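Local coordinates for N-acetyltransferase family protein (Bacillus anthracis, PDB 3LNB) that transfers an acetyl group from acetyl-coenzyme A to arylamines, including the antibacterial sulfamethoxazole, which it thereby inactivates, at residues Ile192-Lys197 against Trp215-Ala220; Val165-Glu170 against Tyr179-Arg184. The protein carries 1 engineered substitution. All blocks are in the same frame, centred on the assembly; numbering follows the deposited sequence.

Interaction 1 (Ile192-Lys197 against Trp215-Ala220); sequences ILEMRK and WKIGYA
A classic beta bulge interrupts this antiparallel strand pair: G218 and Y219 both face L193, and the register shifts by one between L193 and E194. L193 O accepts a hydrogen bond from G218 N (2.7 Å, in the carbonyl plane) and a weak one from Y219 N. L193 N donates to Y219 O at 2.9 Å. Beyond the bulge, M195 N donates a hydrogen bond to K216 O at 2.8 Å. M195 O accepts from K216 N and, at 3.1 Å, from K216 NZ, whose chain bends back to it; the two donors come from opposite faces of the carbonyl plane. CB of L193 lies over one face of the Y219 ring, offset toward the rim, 3.9 Å from its centroid. At the other end the R196 chain crosses a face of the W215 indole: CD sits 3.8 Å from the five-membered ring centroid, and the guanidinium is tilted 20° from the ring plane. CG of R196 lies between backbone N and carbonyl carbon (chi1 65°), carrying the extended chain over the indole. E178 forms a salt bridge with R196 NE. Strand 191-196 lies between strands 177-182 and 216-225, and the latter continues the sheet to 116-126.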
loop_
_atom_site.group_PDB
_atom_site.type_symbol
_atom_site.label_atom_id
_atom_site.label_comp_id
_atom_site.label_asym_id
_atom_site.label_seq_id
_atom_site.Cartn_x
_atom_site.Cartn_y
_atom_site.Cartn_z
ATOM N N ILE A 192 -12.129 -0.002 -11.927
ATOM C CA ILE A 192 -10.963 -0.861 -11.878
ATOM C C ILE A 192 -9.710 -0.031 -12.073
ATOM O O ILE A 192 -9.745 1.058 -12.645
ATOM C CB ILE A 192 -10.965 -1.937 -13.005
ATOM C CG1 ILE A 192 -10.996 -1.256 -14.380
ATOM C CG2 ILE A 192 -12.146 -2.878 -12.845
ATOM C CD1 ILE A 192 -10.836 -2.218 -15.542
ATOM N N LEU A 193 -8.608 -0.545 -11.554
ATOM C CA LEU A 193 -7.320 0.081 -11.744
ATOM C C LEU A 193 -6.616 -0.995 -12.553
ATOM O O LEU A 193 -6.484 -2.131 -12.094
ATOM C CB LEU A 193 -6.590 0.308 -10.419
ATOM C CG LEU A 193 -5.130 0.762 -10.591
ATOM C CD1 LEU A 193 -4.637 1.450 -9.338
ATOM C CD2 LEU A 193 -4.248 -0.434 -10.918
ATOM N N GLU A 194 -6.210 -0.656 -13.767
ATOM C CA GLU A 194 -5.505 -1.607 -14.615
ATOM C C GLU A 194 -4.037 -1.229 -14.596
ATOM O O GLU A 194 -3.691 -0.095 -14.262
ATOM C CB GLU A 194 -6.030 -1.556 -16.050
ATOM C CG GLU A 194 -7.443 -2.076 -16.202
ATOM C CD GLU A 194 -7.793 -2.373 -17.650
ATOM O OE1 GLU A 194 -7.827 -1.427 -18.466
ATOM O OE2 GLU A 194 -8.025 -3.556 -17.968
ATOM N N MET A 195 -3.175 -2.168 -14.967
ATOM C CA MET A 195 -1.747 -1.902 -14.954
ATOM C C MET A 195 -0.976 -2.797 -15.921
ATOM O O MET A 195 -1.498 -3.801 -16.403
ATOM C CB MET A 195 -1.213 -2.128 -13.541
ATOM C CG MET A 195 -1.199 -3.601 -13.139
ATOM S SD MET A 195 -0.723 -3.894 -11.419
ATOM C CE MET A 195 -1.339 -5.570 -11.210
ATOM N N ARG A 196 0.271 -2.415 -16.187
ATOM C CA ARG A 196 1.170 -3.173 -17.059
ATOM C C ARG A 196 2.587 -2.631 -16.872
ATOM O O ARG A 196 2.776 -1.573 -16.260
ATOM C CB ARG A 196 0.760 -3.039 -18.533
ATOM C CG ARG A 196 0.889 -1.637 -19.099
ATOM C CD ARG A 196 0.728 -1.618 -20.625
ATOM N NE ARG A 196 0.840 -0.261 -21.159
ATOM C CZ ARG A 196 0.755 0.055 -22.451
ATOM N NH1 ARG A 196 0.560 -0.885 -23.365
ATOM N NH2 ARG A 196 0.841 1.322 -22.831
ATOM N N LYS A 197 3.575 -3.357 -17.389
ATOM C CA LYS A 197 4.969 -2.930 -17.291
ATOM C C LYS A 197 5.158 -1.563 -17.940
ATOM O O LYS A 197 5.003 -1.417 -19.160
ATOM C CB LYS A 197 5.894 -3.934 -17.985
ATOM C CG LYS A 197 6.089 -5.257 -17.257
ATOM C CD LYS A 197 4.866 -6.156 -17.372
ATOM C CE LYS A 197 5.168 -7.530 -16.797
ATOM N NZ LYS A 197 5.772 -7.418 -15.423
ATOM N N TRP A 215 -2.276 -4.530 -20.753
ATOM C CA TRP A 215 -3.073 -4.031 -19.638
ATOM C C TRP A 215 -3.853 -5.151 -18.981
ATOM O O TRP A 215 -4.392 -6.013 -19.658
ATOM C CB TRP A 215 -4.053 -2.960 -20.111
ATOM C CG TRP A 215 -3.410 -1.693 -20.528
ATOM C CD1 TRP A 215 -3.189 -1.270 -21.804
ATOM C CD2 TRP A 215 -2.926 -0.659 -19.666
ATOM N NE1 TRP A 215 -2.601 -0.027 -21.791
ATOM C CE2 TRP A 215 -2.428 0.372 -20.491
ATOM C CE3 TRP A 215 -2.864 -0.503 -18.272
ATOM C CZ2 TRP A 215 -1.874 1.550 -19.972
ATOM C CZ3 TRP A 215 -2.313 0.673 -17.754
ATOM C CH2 TRP A 215 -1.827 1.682 -18.606
ATOM N N LYS A 216 -3.912 -5.137 -17.656
ATOM C CA LYS A 216 -4.635 -6.169 -16.931
ATOM C C LYS A 216 -5.208 -5.557 -15.655
ATOM O O LYS A 216 -4.698 -4.556 -15.155
ATOM C CB LYS A 216 -3.685 -7.319 -16.585
ATOM C CG LYS A 216 -2.906 -7.111 -15.288
ATOM C CD LYS A 216 -1.602 -7.888 -15.278
ATOM C CE LYS A 216 -0.424 -7.000 -15.684
ATOM N NZ LYS A 216 -0.478 -6.619 -17.121
ATOM N N ILE A 217 -6.271 -6.158 -15.133
ATOM C CA ILE A 217 -6.887 -5.636 -13.919
ATOM C C ILE A 217 -6.008 -5.840 -12.691
ATOM O O ILE A 217 -5.580 -6.956 -12.403
ATOM C CB ILE A 217 -8.240 -6.317 -13.639
ATOM C CG1 ILE A 217 -9.253 -5.929 -14.714
ATOM C CG2 ILE A 217 -8.738 -5.926 -12.249
ATOM C CD1 ILE A 217 -10.553 -6.673 -14.608
ATOM N N GLY A 218 -5.734 -4.751 -11.981
ATOM C CA GLY A 218 -4.957 -4.842 -10.757
ATOM C C GLY A 218 -5.988 -5.162 -9.695
ATOM O O GLY A 218 -5.903 -6.174 -8.993
ATOM N N TYR A 219 -6.981 -4.287 -9.585
ATOM C CA TYR A 219 -8.069 -4.491 -8.641
ATOM C C TYR A 219 -9.321 -3.733 -9.049
ATOM O O TYR A 219 -9.269 -2.772 -9.820
ATOM C CB TYR A 219 -7.672 -4.082 -7.215
ATOM C CG TYR A 219 -7.134 -2.675 -7.072
ATOM C CD1 TYR A 219 -5.761 -2.444 -6.996
ATOM C CD2 TYR A 219 -7.994 -1.574 -7.007
ATOM C CE1 TYR A 219 -5.252 -1.162 -6.854
ATOM C CE2 TYR A 219 -7.495 -0.276 -6.866
ATOM C CZ TYR A 219 -6.124 -0.080 -6.789
ATOM O OH TYR A 219 -5.610 1.179 -6.636
ATOM N N ALA A 220 -10.448 -4.213 -8.542
ATOM C CA ALA A 220 -11.737 -3.603 -8.788
ATOM C C ALA A 220 -12.101 -2.891 -7.495
ATOM O O ALA A 220 -11.582 -3.233 -6.433
ATOM C CB ALA A 220 -12.771 -4.671 -9.102
#

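Interaction 2 (Val165-Glu170 against Tyr179-Arg184)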
loop_
_atom_site.group_PDB
_atom_site.type_symbol
_atom_site.label_atom_id
_atom_site.label_comp_id
_atom_site.label_asym_id
_atom_site.label_seq_id
_atom_site.Cartn_x
_atom_site.Cartn_y
_atom_site.Cartn_z
ATOM N N VAL A 165 -3.905 8.742 -9.435
ATOM C CA VAL A 165 -4.344 8.205 -10.721
ATOM C C VAL A 165 -5.729 8.781 -11.007
ATOM O O VAL A 165 -6.698 8.466 -10.320
ATOM C CB VAL A 165 -4.398 6.667 -10.691
ATOM C CG1 VAL A 165 -4.621 6.122 -12.102
ATOM C CG2 VAL A 165 -3.097 6.117 -10.103
ATOM N N PRO A 166 -5.835 9.630 -12.038
ATOM C CA PRO A 166 -7.099 10.269 -12.410
ATOM C C PRO A 166 -8.178 9.368 -12.971
ATOM O O PRO A 166 -7.904 8.499 -13.795
ATOM C CB PRO A 166 -6.663 11.325 -13.420
ATOM C CG PRO A 166 -5.536 10.620 -14.143
ATOM C CD PRO A 166 -4.766 9.979 -12.994
ATOM N N PHE A 167 -9.409 9.598 -12.517
ATOM C CA PHE A 167 -10.569 8.850 -12.988
ATOM C C PHE A 167 -10.794 9.161 -14.471
ATOM O O PHE A 167 -11.464 8.406 -15.175
ATOM C CB PHE A 167 -11.824 9.257 -12.207
ATOM C CG PHE A 167 -12.006 8.530 -10.904
ATOM C CD1 PHE A 167 -10.970 8.447 -9.982
ATOM C CD2 PHE A 167 -13.241 7.970 -10.582
ATOM C CE1 PHE A 167 -11.158 7.818 -8.748
ATOM C CE2 PHE A 167 -13.444 7.336 -9.350
ATOM C CZ PHE A 167 -12.399 7.262 -8.433
ATOM N N SER A 168 -10.246 10.282 -14.936
ATOM C CA SER A 168 -10.404 10.661 -16.333
ATOM C C SER A 168 -9.695 9.670 -17.257
ATOM O O SER A 168 -9.838 9.741 -18.473
ATOM C CB SER A 168 -9.902 12.086 -16.564
ATOM O OG SER A 168 -8.640 12.288 -15.965
ATOM N N GLY A 169 -8.921 8.754 -16.676
ATOM C CA GLY A 169 -8.272 7.723 -17.473
ATOM C C GLY A 169 -6.873 7.871 -18.044
ATOM O O GLY A 169 -6.331 6.885 -18.558
ATOM N N GLU A 170 -6.273 9.056 -17.969
ATOM C CA GLU A 170 -4.925 9.226 -18.517
ATOM C C GLU A 170 -3.968 8.240 -17.836
ATOM O O GLU A 170 -4.141 7.881 -16.663
ATOM C CB GLU A 170 -4.440 10.686 -18.345
ATOM C CG GLU A 170 -3.180 11.049 -19.167
ATOM C CD GLU A 170 -2.974 12.562 -19.367
ATOM O OE1 GLU A 170 -2.918 13.298 -18.354
ATOM O OE2 GLU A 170 -2.857 13.024 -20.539
ATOM N N TYR A 179 -0.180 2.726 -15.027
ATOM C CA TYR A 179 -1.499 2.524 -14.430
ATOM C C TYR A 179 -2.567 3.465 -14.982
ATOM O O TYR A 179 -2.272 4.586 -15.390
ATOM C CB TYR A 179 -1.423 2.713 -12.911
ATOM C CG TYR A 179 -0.301 1.942 -12.261
ATOM C CD1 TYR A 179 0.996 2.455 -12.231
ATOM C CD2 TYR A 179 -0.530 0.692 -11.701
ATOM C CE1 TYR A 179 2.045 1.734 -11.656
ATOM C CE2 TYR A 179 0.505 -0.038 -11.124
ATOM C CZ TYR A 179 1.790 0.487 -11.107
ATOM O OH TYR A 179 2.817 -0.242 -10.555
ATOM N N ARG A 180 -3.811 2.998 -14.972
ATOM C CA ARG A 180 -4.933 3.786 -15.451
ATOM C C ARG A 180 -6.217 3.338 -14.773
ATOM O O ARG A 180 -6.359 2.176 -14.380
ATOM C CB ARG A 180 -5.094 3.636 -16.969
ATOM C CG ARG A 180 -5.597 2.267 -17.413
ATOM C CD ARG A 180 -5.723 2.160 -18.935
ATOM N NE ARG A 180 -6.182 0.831 -19.334
ATOM C CZ ARG A 180 -6.250 0.388 -20.590
ATOM N NH1 ARG A 180 -5.887 1.167 -21.601
ATOM N NH2 ARG A 180 -6.686 -0.842 -20.835
ATOM N N ILE A 181 -7.145 4.277 -14.637
ATOM C CA ILE A 181 -8.441 4.011 -14.035
ATOM C C ILE A 181 -9.499 3.948 -15.131
ATOM O O ILE A 181 -9.477 4.737 -16.084
ATOM C CB ILE A 181 -8.854 5.126 -13.049
ATOM C CG1 ILE A 181 -7.871 5.196 -11.878
ATOM C CG2 ILE A 181 -10.274 4.870 -12.553
ATOM C CD1 ILE A 181 -7.745 3.895 -11.096
ATOM N N ARG A 182 -10.418 3.000 -14.989
ATOM C CA ARG A 182 -11.509 2.827 -15.932
ATOM C C ARG A 182 -12.777 2.498 -15.150
ATOM O O ARG A 182 -12.751 1.699 -14.203
ATOM C CB ARG A 182 -11.200 1.693 -16.917
ATOM C CG ARG A 182 -10.137 2.023 -17.960
ATOM C CD ARG A 182 -10.670 3.009 -18.990
ATOM N NE ARG A 182 -9.744 3.214 -20.102
ATOM C CZ ARG A 182 -8.626 3.932 -20.032
ATOM N NH1 ARG A 182 -8.279 4.519 -18.895
ATOM N NH2 ARG A 182 -7.862 4.079 -21.109
ATOM N N LYS A 183 -13.876 3.137 -15.528
ATOM C CA LYS A 183 -15.144 2.885 -14.876
ATOM C C LYS A 183 -15.773 1.730 -15.640
ATOM O O LYS A 183 -16.447 1.926 -16.644
ATOM C CB LYS A 183 -16.045 4.119 -14.947
ATOM C CG LYS A 183 -17.350 3.963 -14.187
ATOM C CD LYS A 183 -18.085 5.287 -14.099
ATOM C CE LYS A 183 -19.339 5.166 -13.265
ATOM N NZ LYS A 183 -20.344 4.289 -13.924
ATOM N N ARG A 184 -15.510 0.520 -15.170
ATOM C CA ARG A 184 -16.041 -0.676 -15.798
ATOM C C ARG A 184 -16.613 -1.543 -14.698
ATOM O O ARG A 184 -15.967 -1.778 -13.680
ATOM C CB ARG A 184 -14.931 -1.442 -16.525
ATOM C CG ARG A 184 -14.231 -0.655 -17.629
ATOM C CD ARG A 184 -15.063 -0.586 -18.901
ATOM N NE ARG A 184 -14.373 0.127 -19.974
ATOM C CZ ARG A 184 -14.251 1.451 -20.052
ATOM N NH1 ARG A 184 -13.598 1.997 -21.072
ATOM N NH2 ARG A 184 -14.791 2.236 -19.124
HETATM O O HOH W 1 -6.240 6.874 -15.153
HETATM O O HOH W 2 -11.258 6.593 -17.108
HETATM O O HOH W 3 -5.371 5.862 -20.904
#
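No backbone hydrogen bond joins V165-E170 to Y179-R184; a type I turn from P166 to G169, closed by G169 N to P166 O, instead approaches the strand through waters and side chains, with G169 CA 5.1 Å from I181 CA. Water 1 donates to P166 O and E170 O and accepts from I181 N at 2.8 Å, while water 2 donates to both F167 O and I181 O. R182 folds back at chi2 (-72°), and its NH1 donates a hydrogen bond to G169 O at 3.1 Å, in the carbonyl plane and on a lone pair. NH1 also donates to I181 O at 3.1 Å, from above that carbonyl plane. Water 3, in the guanidinium plane, accepts from R182 NH2 and donates to G169 O, so that oxygen is held both directly and through a water. G169 closes the turn at phi 92°, where a side chain would press on the carbonyl oxygen of the residue before. I181 CG1 packs tightly on V165 CG1 at 3.4 Å, and CG2 meets F167 obliquely, 4.4 Å from its CG. F167 also reaches V151, F221 and L223. Strand 165-166 pairs with 148-152 at one sheet edge, whereas 177-182 lies between 172-174 and 191-196.

Interaction 2 precedes interaction 1 along the chain, their centres 10 Å apart. Neighbouring strands 177-182 and 191-196 join them through a probable hydrogen bond, I192 N to R182 O (2.9 Å). R180 ties the two contacts further: its NH2 makes a salt bridge to E194 OE1 at 2.7 Å, and its guanidinium forms a cation-pi contact with W215. M195 CB packs on Y179 CD2 at 3.4 Å. Interaction 1 is probably nearer the reaction centre: the Y219 ring meets H138 edge-to-face and its OH makes a weak hydrogen bond to D153 OD2, residues that with C99 fit the Cys-His-Asp triad expected of arylamine N-acetyltransferases. The Y219 and Y179 side chains lie about 7 and 8 Å from bound coenzyme A.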